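Side-chain contacts in solute-binding periplasmic protein of iron/siderophore ABC transporter (Yersinia pestis, PDB 6B2Y), which probably captures chelated iron in the periplasm and delivers it to an ABC transporter for uptake into the cell: residues A[87-90]-A[95-98]; A[64-69]-A[97-102]; A[241-244]-A[249-252]; A[164-169]-A[257-262]; A[362-367]-A[378-383]. One frame throughout, in Å; residues are numbered along the deposited sequence.

Contact 1. Residues A[87-90]-A[95-98]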
# COMPACT_ATOMS: atom_id res chain seq x y z
N ASP A 87 -8.90 4.84 8.93
CA ASP A 87 -8.32 3.62 8.35
C ASP A 87 -6.96 3.27 8.94
O ASP A 87 -6.58 2.10 8.98
CB ASP A 87 -8.17 3.75 6.84
CG ASP A 87 -9.48 3.56 6.09
OD1 ASP A 87 -10.52 3.28 6.73
OD2 ASP A 87 -9.46 3.70 4.85
N PHE A 88 -6.16 4.26 9.33
CA PHE A 88 -4.83 3.93 9.82
C PHE A 88 -4.91 3.21 11.16
O PHE A 88 -4.34 2.13 11.34
CB PHE A 88 -3.96 5.19 9.94
CG PHE A 88 -2.58 4.93 10.48
CD1 PHE A 88 -1.73 4.04 9.85
CD2 PHE A 88 -2.14 5.60 11.62
CE1 PHE A 88 -0.46 3.79 10.35
CE2 PHE A 88 -0.88 5.36 12.13
CZ PHE A 88 -0.03 4.46 11.49
N ARG A 89 -5.63 3.79 12.12
CA ARG A 89 -5.71 3.13 13.43
C ARG A 89 -6.50 1.83 13.36
O ARG A 89 -6.13 0.84 14.01
CB ARG A 89 -6.33 4.07 14.46
CG ARG A 89 -6.26 3.49 15.88
CD ARG A 89 -7.02 4.35 16.86
NE ARG A 89 -8.46 4.09 16.84
CZ ARG A 89 -9.38 4.95 17.27
NH1 ARG A 89 -9.02 6.15 17.72
NH2 ARG A 89 -10.66 4.62 17.23
N LYS A 90 -7.59 1.82 12.60
CA LYS A 90 -8.51 0.69 12.63
C LYS A 90 -8.08 -0.46 11.72
O LYS A 90 -8.26 -1.63 12.07
CB LYS A 90 -9.91 1.17 12.23
CG LYS A 90 -10.97 0.14 12.54
CD LYS A 90 -12.06 0.12 11.48
CE LYS A 90 -13.11 -0.94 11.81
NZ LYS A 90 -14.30 -0.38 12.48
N THR A 95 0.98 -1.06 12.80
CA THR A 95 1.81 0.12 12.58
C THR A 95 1.48 1.22 13.58
O THR A 95 2.38 1.87 14.11
CB THR A 95 1.65 0.63 11.15
OG1 THR A 95 1.96 -0.42 10.24
CG2 THR A 95 2.57 1.81 10.88
N TYR A 96 0.19 1.42 13.85
CA TYR A 96 -0.21 2.41 14.84
C TYR A 96 0.46 2.14 16.19
O TYR A 96 0.94 3.07 16.85
CB TYR A 96 -1.74 2.41 14.97
CG TYR A 96 -2.30 3.48 15.89
CD1 TYR A 96 -2.30 3.30 17.28
CD2 TYR A 96 -2.85 4.65 15.38
CE1 TYR A 96 -2.82 4.25 18.12
CE2 TYR A 96 -3.38 5.62 16.22
CZ TYR A 96 -3.35 5.41 17.60
OH TYR A 96 -3.85 6.35 18.47
N ALA A 97 0.53 0.86 16.58
CA ALA A 97 1.14 0.48 17.86
C ALA A 97 2.61 0.87 17.92
O ALA A 97 3.09 1.36 18.95
CB ALA A 97 0.97 -1.02 18.08
N ILE A 98 3.34 0.65 16.83
CA ILE A 98 4.77 0.95 16.83
C ILE A 98 5.00 2.45 16.96
O ILE A 98 5.91 2.88 17.67
CB ILE A 98 5.43 0.38 15.56
CG1 ILE A 98 5.26 -1.14 15.51
CG2 ILE A 98 6.91 0.80 15.49
CD1 ILE A 98 6.09 -1.89 16.54
O HOH W 1 -6.54 7.28 18.47
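The Tyr96 ring has the aliphatic part of Arg89 lying over one face. Arg89 CG stands 3.7 Å from the centroid of the Tyr96 ring, 15° off the ring normal. This is a CH-pi contact, offset toward the CD2-CE2 edge of the ring. Arg89 CB and CD extend the cover across the same ring, from CD2 to CZ. The ring of Phe88 is met at its edge, near its plane, by the methyl of Thr95, with Phe88 CE1 and Thr95 CG2 3.7 Å apart. The two aromatic rings meet obliquely. Their planes are at 52°, and the closest ring atoms are Phe88 CE2 and Tyr96 CD2 at 3.9 Å. Arg89 and Tyr96 run side by side in the same direction. Each has CG anti to the backbone N (chi1 -172° for Arg89), which carries both polar ends out the same way. There one water joins them. It accepts from Arg89 NH1 at 2.8 Å and donates to Tyr96 OH at 2.8 Å. It lies in the guanidinium plane. Arg89 NH2 is also bonded to Ser119, and Tyr96 OH to Asp107, so both polar ends are held from more than one direction. Thr95 OG1 is hydrogen-bonded to Asp92 OD2, in the link between the helices. The contact packs helix 87-91, a short helix, against helix 93-102, both following strand 81-85 of the parallel sheet. Phe88 also meets the rings of Phe66 and Trp84, and Tyr96 touches Ile106 beyond helix 93-102.

Contact 2. Residues A[64-69]-A[97-102]. With NA (sodium ion), chain C.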
# COMPACT_ATOMS: atom_id res chain seq x y z
N ARG A 64 -4.61 6.00 5.76
CA ARG A 64 -3.38 5.35 5.33
C ARG A 64 -2.55 6.22 4.40
O ARG A 64 -1.43 5.83 4.04
CB ARG A 64 -3.71 3.99 4.72
CG ARG A 64 -4.07 2.96 5.83
CD ARG A 64 -4.69 1.70 5.27
NE ARG A 64 -6.04 1.95 4.76
CZ ARG A 64 -6.77 1.04 4.11
NH1 ARG A 64 -6.28 -0.17 3.89
NH2 ARG A 64 -7.99 1.35 3.69
N LEU A 65 -3.02 7.42 4.05
CA LEU A 65 -2.12 8.39 3.41
C LEU A 65 -1.01 8.83 4.34
O LEU A 65 -0.05 9.47 3.90
CB LEU A 65 -2.93 9.60 2.91
CG LEU A 65 -3.75 9.24 1.67
CD1 LEU A 65 -4.70 10.36 1.24
CD2 LEU A 65 -2.81 8.83 0.51
N PHE A 66 -1.09 8.47 5.63
CA PHE A 66 0.01 8.71 6.53
C PHE A 66 1.30 8.07 6.03
O PHE A 66 2.38 8.62 6.24
CB PHE A 66 -0.34 8.19 7.92
CG PHE A 66 0.82 8.21 8.88
CD1 PHE A 66 1.36 9.41 9.30
CD2 PHE A 66 1.37 7.02 9.36
CE1 PHE A 66 2.43 9.43 10.17
CE2 PHE A 66 2.44 7.05 10.23
CZ PHE A 66 2.97 8.26 10.63
N TYR A 67 1.22 6.91 5.37
CA TYR A 67 2.44 6.29 4.86
C TYR A 67 3.18 7.27 3.96
O TYR A 67 4.40 7.45 4.08
CB TYR A 67 2.15 5.01 4.08
CG TYR A 67 1.36 3.96 4.81
CD1 TYR A 67 1.66 3.58 6.12
CD2 TYR A 67 0.31 3.30 4.16
CE1 TYR A 67 0.91 2.59 6.76
CE2 TYR A 67 -0.43 2.33 4.79
CZ TYR A 67 -0.13 1.98 6.09
OH TYR A 67 -0.88 1.00 6.69
N ALA A 68 2.46 7.92 3.04
CA ALA A 68 3.11 8.83 2.11
C ALA A 68 3.65 10.06 2.83
O ALA A 68 4.78 10.50 2.57
CB ALA A 68 2.14 9.24 1.00
N VAL A 69 2.87 10.60 3.77
CA VAL A 69 3.29 11.79 4.49
C VAL A 69 4.48 11.50 5.38
O VAL A 69 5.38 12.34 5.52
CB VAL A 69 2.09 12.37 5.26
CG1 VAL A 69 2.53 13.45 6.27
CG2 VAL A 69 1.08 12.93 4.30
N ALA A 97 0.53 0.86 16.58
CA ALA A 97 1.14 0.48 17.86
C ALA A 97 2.61 0.87 17.92
O ALA A 97 3.09 1.36 18.95
CB ALA A 97 0.97 -1.02 18.08
N ILE A 98 3.34 0.65 16.83
CA ILE A 98 4.77 0.95 16.83
C ILE A 98 5.00 2.45 16.96
O ILE A 98 5.91 2.88 17.67
CB ILE A 98 5.43 0.38 15.56
CG1 ILE A 98 5.26 -1.14 15.51
CG2 ILE A 98 6.91 0.80 15.49
CD1 ILE A 98 6.09 -1.89 16.54
N TYR A 99 4.17 3.25 16.28
CA TYR A 99 4.26 4.71 16.41
C TYR A 99 3.84 5.16 17.81
O TYR A 99 4.46 6.07 18.38
CB TYR A 99 3.39 5.38 15.35
CG TYR A 99 4.13 5.54 14.03
CD1 TYR A 99 4.13 4.52 13.09
CD2 TYR A 99 4.86 6.68 13.77
CE1 TYR A 99 4.82 4.67 11.88
CE2 TYR A 99 5.55 6.84 12.58
CZ TYR A 99 5.53 5.83 11.64
OH TYR A 99 6.23 5.99 10.46
N LYS A 100 2.80 4.55 18.36
CA LYS A 100 2.33 4.95 19.70
C LYS A 100 3.42 4.75 20.74
O LYS A 100 3.59 5.57 21.65
CB LYS A 100 1.08 4.14 20.06
CG LYS A 100 0.51 4.46 21.44
CD LYS A 100 -0.82 3.75 21.66
CE LYS A 100 -1.46 4.19 22.98
NZ LYS A 100 -2.60 3.31 23.36
N ALA A 101 4.19 3.66 20.62
CA ALA A 101 5.24 3.37 21.58
C ALA A 101 6.27 4.49 21.63
O ALA A 101 6.74 4.87 22.70
CB ALA A 101 5.91 2.04 21.23
N LYS A 102 6.60 5.05 20.47
CA LYS A 102 7.58 6.12 20.37
C LYS A 102 6.97 7.51 20.49
O LYS A 102 7.65 8.44 20.93
CB LYS A 102 8.33 6.00 19.04
CG LYS A 102 9.60 6.82 18.94
CD LYS A 102 10.53 6.21 17.92
CE LYS A 102 11.90 6.83 18.00
NZ LYS A 102 11.78 8.30 18.21
NA NA C . 5.58 4.13 8.81
O HOH W 2 5.94 1.38 9.62
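Phe66 and Tyr99 are the nearest backbone pair, yet their CA atoms are 11.5 Å apart. Two aromatic side chains span this gap between the short helix 66-70 and the end of helix 93-102. They come from opposite directions and meet edge-to-face. The edge of Phe66 is turned to the face of Tyr99, with the planes at 79° and the centroids 5.0 Å apart. Phe66 CZ lies 3.5 Å from Tyr99 CE2, and Phe66 CE2 lies 3.6 Å from Tyr99 CZ. Phe66 has CG anti to its own N (chi1 172°), which carries the ring out toward helix 93-102. This T-shaped pair joins two helices of the domain built on the parallel sheet. Phe66 also touches Leu60 of strand 58-60, the central strand of that sheet. The phenol end of Tyr99 has a separate partner. Tyr99 OH binds a sodium ion at 2.6 Å, and the ion lies at the edge of the ring, near its plane. A water also binds the ion, at 2.9 Å from water O to sodium.

Contact 3. Residues A[241-244]-A[249-252]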
# COMPACT_ATOMS: atom_id res chain seq x y z
N ASP A 241 0.11 -3.73 -11.53
CA ASP A 241 1.29 -2.98 -11.93
C ASP A 241 2.57 -3.60 -11.38
O ASP A 241 3.61 -3.60 -12.04
CB ASP A 241 1.18 -1.52 -11.47
CG ASP A 241 0.27 -0.68 -12.35
OD1 ASP A 241 -0.28 -1.23 -13.34
OD2 ASP A 241 0.10 0.53 -12.06
N PHE A 242 2.52 -4.10 -10.13
CA PHE A 242 3.72 -4.70 -9.55
C PHE A 242 4.06 -6.01 -10.23
O PHE A 242 5.24 -6.33 -10.41
CB PHE A 242 3.54 -4.95 -8.05
CG PHE A 242 2.99 -3.77 -7.29
CD1 PHE A 242 3.21 -2.47 -7.72
CD2 PHE A 242 2.28 -3.97 -6.11
CE1 PHE A 242 2.70 -1.39 -7.00
CE2 PHE A 242 1.77 -2.91 -5.40
CZ PHE A 242 1.98 -1.63 -5.84
N ILE A 243 3.04 -6.80 -10.55
CA ILE A 243 3.27 -8.04 -11.30
C ILE A 243 3.97 -7.73 -12.62
O ILE A 243 4.99 -8.36 -12.95
CB ILE A 243 1.94 -8.77 -11.52
CG1 ILE A 243 1.42 -9.29 -10.18
CG2 ILE A 243 2.11 -9.93 -12.50
CD1 ILE A 243 0.00 -9.84 -10.27
N ASP A 244 3.44 -6.76 -13.37
CA ASP A 244 4.04 -6.35 -14.64
C ASP A 244 5.51 -5.98 -14.48
O ASP A 244 6.37 -6.49 -15.20
CB ASP A 244 3.27 -5.15 -15.25
CG ASP A 244 1.82 -5.47 -15.62
OD1 ASP A 244 1.40 -6.64 -15.54
OD2 ASP A 244 1.09 -4.53 -15.98
N ASN A 249 3.09 -12.35 -15.57
CA ASN A 249 1.93 -12.21 -16.44
C ASN A 249 0.67 -12.34 -15.58
O ASN A 249 0.27 -13.46 -15.22
CB ASN A 249 1.98 -13.25 -17.56
CG ASN A 249 0.67 -13.39 -18.30
OD1 ASN A 249 -0.11 -12.43 -18.41
ND2 ASN A 249 0.42 -14.59 -18.84
N ASN A 250 0.04 -11.21 -15.25
CA ASN A 250 -1.16 -11.16 -14.42
C ASN A 250 -2.35 -11.76 -15.16
O ASN A 250 -2.88 -11.16 -16.10
CB ASN A 250 -1.44 -9.71 -14.01
CG ASN A 250 -2.73 -9.56 -13.22
OD1 ASN A 250 -3.29 -10.55 -12.73
ND2 ASN A 250 -3.20 -8.32 -13.08
N ILE A 251 -2.80 -12.95 -14.72
CA ILE A 251 -3.91 -13.64 -15.38
C ILE A 251 -5.20 -12.84 -15.30
O ILE A 251 -6.14 -13.12 -16.06
CB ILE A 251 -4.12 -15.06 -14.80
CG1 ILE A 251 -4.64 -14.98 -13.36
CG2 ILE A 251 -2.82 -15.86 -14.90
CD1 ILE A 251 -5.55 -16.14 -12.93
N ALA A 252 -5.28 -11.86 -14.41
CA ALA A 252 -6.48 -11.05 -14.29
C ALA A 252 -6.45 -9.78 -15.15
O ALA A 252 -7.48 -9.12 -15.27
CB ALA A 252 -6.72 -10.66 -12.81
O HOH W 3 -1.54 -6.41 -14.52
O HOH W 4 1.02 -8.87 -16.54
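The chain reverses between helix 239-245 and strand 249-250, which brings the CA atoms of Ile243 and Asn250 to 6.3 Å and those of Asp244 and Asn249 to 6.5 Å. Ile243 supplies the apolar part of the contact. Its CG2 methyl lies 3.7 Å from Asn250 N and its CD1 methyl 4.0 Å from Asn250 CB. The two side chains are roughly perpendicular. Polar atoms meet through two waters. One donates to Asp244 OD1 and accepts from Asn250 N, at 2.8 Å from that nitrogen. The other accepts from Asn250 ND2 at 2.9 Å and also lies near Asp244 OD1. Asp244 OD2 forms a salt bridge with Lys253, so the carboxylate is held at both oxygens. Asn250 OD1 accepts from Ala252 N at 2.9 Å, which makes an Asx turn at the end of the strand. The N-H comes from above the carbonyl plane, 64° out of it. Asn250 ND2 bonds also to Ala234 O, and the amide is therefore fixed at both ends. The contact joins helix 239-245 to strand 249-250, an outermost strand of the mixed sheet. Ile243 also packs on Val218 and Ile220 of the adjacent strand 217-221 and on Phe346 of helix 340-350.

Contact 4. Residues A[164-169]-A[257-262]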
# COMPACT_ATOMS: atom_id res chain seq x y z
N PHE A 164 -1.92 6.26 -5.23
CA PHE A 164 -1.03 5.10 -5.13
C PHE A 164 -1.77 3.80 -5.38
O PHE A 164 -1.17 2.72 -5.25
CB PHE A 164 -0.39 5.04 -3.73
CG PHE A 164 0.34 6.28 -3.35
CD1 PHE A 164 1.56 6.60 -3.94
CD2 PHE A 164 -0.21 7.15 -2.40
CE1 PHE A 164 2.25 7.73 -3.59
CE2 PHE A 164 0.46 8.30 -2.04
CZ PHE A 164 1.69 8.60 -2.64
N ARG A 165 -3.05 3.87 -5.73
CA ARG A 165 -3.94 2.72 -5.75
C ARG A 165 -4.37 2.33 -7.15
O ARG A 165 -4.33 1.15 -7.51
CB ARG A 165 -5.18 3.01 -4.90
CG ARG A 165 -5.91 1.73 -4.42
CD ARG A 165 -7.32 2.03 -3.90
NE ARG A 165 -8.06 2.79 -4.91
CZ ARG A 165 -8.54 4.01 -4.73
NH1 ARG A 165 -8.40 4.61 -3.54
NH2 ARG A 165 -9.17 4.63 -5.72
N ASN A 166 -4.82 3.29 -7.96
CA ASN A 166 -5.35 2.97 -9.28
C ASN A 166 -4.24 2.53 -10.21
O ASN A 166 -4.27 1.44 -10.80
CB ASN A 166 -6.09 4.17 -9.86
CG ASN A 166 -7.32 4.53 -9.05
OD1 ASN A 166 -7.75 3.77 -8.19
ND2 ASN A 166 -7.92 5.69 -9.35
N SER A 167 -3.23 3.39 -10.38
CA SER A 167 -2.12 3.12 -11.28
C SER A 167 -0.82 3.48 -10.59
O SER A 167 -0.22 4.52 -10.88
CB SER A 167 -2.30 3.90 -12.58
OG SER A 167 -3.66 3.82 -13.00
N PRO A 168 -0.33 2.63 -9.68
CA PRO A 168 0.91 2.97 -8.98
C PRO A 168 2.13 3.04 -9.88
O PRO A 168 3.07 3.77 -9.57
CB PRO A 168 1.04 1.86 -7.92
CG PRO A 168 0.16 0.75 -8.37
CD PRO A 168 -0.95 1.39 -9.16
N LEU A 169 2.13 2.33 -11.02
CA LEU A 169 3.26 2.45 -11.95
C LEU A 169 3.42 3.88 -12.44
O LEU A 169 4.53 4.44 -12.43
CB LEU A 169 3.07 1.49 -13.13
CG LEU A 169 4.03 1.79 -14.30
CD1 LEU A 169 5.29 0.98 -14.15
CD2 LEU A 169 3.38 1.53 -15.66
N PRO A 257 -12.03 -4.57 -16.28
CA PRO A 257 -11.94 -3.30 -17.01
C PRO A 257 -11.07 -2.28 -16.29
O PRO A 257 -10.47 -1.41 -16.93
CB PRO A 257 -13.40 -2.84 -17.07
CG PRO A 257 -14.03 -3.43 -15.86
CD PRO A 257 -13.35 -4.77 -15.67
N GLY A 258 -10.97 -2.39 -14.97
CA GLY A 258 -10.27 -1.41 -14.18
C GLY A 258 -9.18 -2.01 -13.32
O GLY A 258 -8.76 -3.15 -13.56
N SER A 259 -8.72 -1.27 -12.32
CA SER A 259 -7.54 -1.70 -11.57
C SER A 259 -7.88 -2.74 -10.50
O SER A 259 -7.04 -3.59 -10.20
CB SER A 259 -6.87 -0.49 -10.93
OG SER A 259 -7.81 0.24 -10.17
N LEU A 260 -9.08 -2.69 -9.93
CA LEU A 260 -9.50 -3.62 -8.88
C LEU A 260 -10.83 -4.27 -9.26
O LEU A 260 -11.65 -3.68 -9.96
CB LEU A 260 -9.64 -2.91 -7.53
CG LEU A 260 -8.33 -2.36 -6.97
CD1 LEU A 260 -8.58 -1.47 -5.75
CD2 LEU A 260 -7.44 -3.53 -6.63
N GLY A 261 -11.04 -5.49 -8.77
CA GLY A 261 -12.30 -6.17 -9.03
C GLY A 261 -12.25 -7.60 -8.52
O GLY A 261 -11.28 -8.04 -7.91
N THR A 262 -13.34 -8.32 -8.80
CA THR A 262 -13.51 -9.71 -8.38
C THR A 262 -13.52 -10.62 -9.60
O THR A 262 -14.13 -10.29 -10.62
CB THR A 262 -14.80 -9.89 -7.56
OG1 THR A 262 -14.71 -9.15 -6.33
CG2 THR A 262 -15.05 -11.35 -7.21
O HOH W 5 -8.36 1.27 -7.44
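This surface contact joins the loop leading into helix 168-182 to the turn before strand 260-262, which pairs with strand 232-234 in a small antiparallel sheet. The first loop follows strand 159-162, an outer strand of the parallel sheet. Asn166 and Ser259 are closest in backbone, with CA atoms 5.6 Å apart. Ser259 CB sits 3.2 Å from Asn166 O. Ser259 OG lies between its backbone N and carbonyl carbon (chi1 53°), and it reaches a water rather than Asn166 directly. That water is the centre of the contact. It donates to Asn166 OD1 at 2.7 Å and accepts from Arg165 NE at 3.0 Å, lying in the guanidinium plane. It also bonds to Ser259 OG at 3.0 Å. A weak bond from Arg165 NH2 to Asn166 OD1, 3.0 Å long and bent to 128°, adds to the hold on the amide oxygen. The arginine chain bends at chi3, and its CD lies 4.2 Å from Leu260 CD1. This is a loose apolar touch. The stronger polar partners are in the loop after strand 132-136: Arg165 NH2 bonds to Leu137 O and Asn166 ND2 to Ser138 O. The two segments thus share no direct hydrogen bond. Among their own atoms the polar link runs through one bridging water, while protein carbonyls help to fix the arginine and asparagine that bind it.

Contact 5. Residues A[362-367]-A[378-383]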
# COMPACT_ATOMS: atom_id res chain seq x y z
N LYS A 362 16.81 -5.60 3.15
CA LYS A 362 17.75 -4.49 3.22
C LYS A 362 17.15 -3.21 2.62
O LYS A 362 17.38 -2.11 3.14
CB LYS A 362 19.06 -4.86 2.54
CG LYS A 362 20.11 -3.74 2.56
CD LYS A 362 20.29 -3.09 3.95
CE LYS A 362 20.72 -4.09 5.03
NZ LYS A 362 20.41 -3.55 6.40
N THR A 363 16.39 -3.34 1.53
CA THR A 363 15.72 -2.16 0.99
C THR A 363 14.83 -1.51 2.04
O THR A 363 14.84 -0.28 2.20
CB THR A 363 14.90 -2.54 -0.23
OG1 THR A 363 15.74 -3.17 -1.19
CG2 THR A 363 14.26 -1.30 -0.86
N MET A 364 14.08 -2.33 2.78
CA MET A 364 13.22 -1.80 3.83
C MET A 364 14.04 -1.16 4.95
O MET A 364 13.70 -0.08 5.44
CB MET A 364 12.32 -2.91 4.36
CG MET A 364 11.49 -2.48 5.52
SD MET A 364 10.74 -3.90 6.27
CE MET A 364 9.12 -3.75 5.68
N ASP A 365 15.16 -1.79 5.33
CA ASP A 365 16.07 -1.17 6.29
C ASP A 365 16.52 0.22 5.83
O ASP A 365 16.56 1.16 6.63
CB ASP A 365 17.30 -2.06 6.51
CG ASP A 365 17.05 -3.18 7.49
OD1 ASP A 365 16.03 -3.13 8.20
OD2 ASP A 365 17.87 -4.11 7.55
N SER A 366 16.84 0.36 4.54
CA SER A 366 17.29 1.65 4.03
C SER A 366 16.15 2.66 4.01
O SER A 366 16.36 3.83 4.37
CB SER A 366 17.87 1.48 2.62
OG SER A 366 18.95 0.55 2.65
N LEU A 367 14.96 2.24 3.58
CA LEU A 367 13.81 3.14 3.58
C LEU A 367 13.59 3.72 4.97
O LEU A 367 13.43 4.94 5.13
CB LEU A 367 12.58 2.38 3.10
CG LEU A 367 11.29 3.15 2.72
CD1 LEU A 367 10.45 2.29 1.79
CD2 LEU A 367 10.45 3.56 3.93
N GLY A 378 8.65 -6.65 12.31
CA GLY A 378 7.57 -7.48 11.80
C GLY A 378 7.88 -8.14 10.47
O GLY A 378 9.03 -8.26 10.03
N THR A 379 6.80 -8.58 9.82
CA THR A 379 6.87 -9.45 8.65
C THR A 379 5.88 -8.95 7.61
O THR A 379 4.67 -8.93 7.86
CB THR A 379 6.55 -10.90 9.04
OG1 THR A 379 7.45 -11.32 10.08
CG2 THR A 379 6.65 -11.83 7.84
N TYR A 380 6.38 -8.58 6.43
CA TYR A 380 5.53 -8.00 5.40
C TYR A 380 5.44 -8.85 4.14
O TYR A 380 4.71 -8.48 3.21
CB TYR A 380 6.02 -6.59 5.06
CG TYR A 380 5.81 -5.60 6.18
CD1 TYR A 380 6.77 -5.44 7.18
CD2 TYR A 380 4.67 -4.83 6.24
CE1 TYR A 380 6.59 -4.52 8.20
CE2 TYR A 380 4.48 -3.90 7.26
CZ TYR A 380 5.45 -3.76 8.24
OH TYR A 380 5.25 -2.84 9.26
N TRP A 381 6.15 -9.97 4.08
CA TRP A 381 6.03 -10.91 2.97
C TRP A 381 6.52 -12.26 3.48
O TRP A 381 7.22 -12.33 4.50
CB TRP A 381 6.83 -10.45 1.75
CG TRP A 381 8.23 -10.06 2.06
CD1 TRP A 381 9.31 -10.89 2.22
CD2 TRP A 381 8.72 -8.73 2.26
NE1 TRP A 381 10.44 -10.15 2.50
CE2 TRP A 381 10.10 -8.82 2.53
CE3 TRP A 381 8.12 -7.45 2.23
CZ2 TRP A 381 10.89 -7.71 2.79
CZ3 TRP A 381 8.92 -6.34 2.48
CH2 TRP A 381 10.29 -6.48 2.75
N ILE A 382 6.13 -13.32 2.78
CA ILE A 382 6.54 -14.67 3.18
C ILE A 382 6.30 -15.63 2.02
O ILE A 382 5.36 -15.48 1.24
CB ILE A 382 5.79 -15.12 4.46
CG1 ILE A 382 6.63 -16.15 5.23
CG2 ILE A 382 4.42 -15.68 4.14
CD1 ILE A 382 7.68 -15.52 6.11
N GLU A 383 7.17 -16.64 1.92
CA GLU A 383 6.96 -17.75 1.00
C GLU A 383 6.45 -18.96 1.77
O GLU A 383 6.94 -19.25 2.87
CB GLU A 383 8.24 -18.12 0.25
CG GLU A 383 9.27 -17.02 0.14
CD GLU A 383 10.54 -17.48 -0.55
OE1 GLU A 383 10.46 -18.38 -1.43
OE2 GLU A 383 11.62 -16.95 -0.22
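Met364 starts from helix 360-371 with its CB directed toward segment 378-383. CG is anti to the backbone N (chi1 175°), and the next torsion keeps the chain extended as far as the sulfur. SD comes near two aromatic rings. It lies 5.3 Å from the centroid of the Tyr380 ring and 5.4 Å from the centroid of the six-membered ring of Trp381. It is oblique to both, 50° and 54° off the respective normals. These are Met-aromatic contacts, with one methionine shared between two consecutive aromatic residues. The chain then bends at chi3, and the terminal methyl makes the closest touches, apolar and oblique to both rings. Met364 CE is 3.3 Å from Tyr380 CD1 and 3.7 Å from Tyr380 CE1. On the Trp381 side, Met364 CE is 4.1 Å from Trp381 CZ3, with CH2 almost as near. The contact joins helix 360-371 to strand 381-383 and the residues just before it. The strand is an outermost one of the mixed sheet and runs antiparallel to strand 326-330. Met364 and Tyr380 cross at about a right angle. Tyr380 also meets the ring of Trp330 edge-to-face and touches Tyr333, which Met364 touches too. Trp381 packs on Ser345 and Trp349 of helix 340-350. On the same helical segment as Met364, Lys362 NZ forms a salt bridge with Asp365 OD2 at 2.8 Å.

Contacts 1 and 2 lie close together, with centres about 6 Å apart. They share helix 93-102 and sit beside the parallel sheet. Asp87 of contact 1 forms a salt bridge with Arg64 of contact 2. Contacts 3 and 4 form a second group, with centres about 11 Å apart, on the opposite side of the chain's centre. Contact 3 is nested in the loop that contact 4 closes. Contact 5 comes last along the chain and reaches the same mixed sheet as contact 3. Contact 4 appears to span from the parallel-sheet lobe to the other lobe, and its Phe164 packs on Ala68 of contact 2. The arrangement is consistent with a two-lobed periplasmic binding protein.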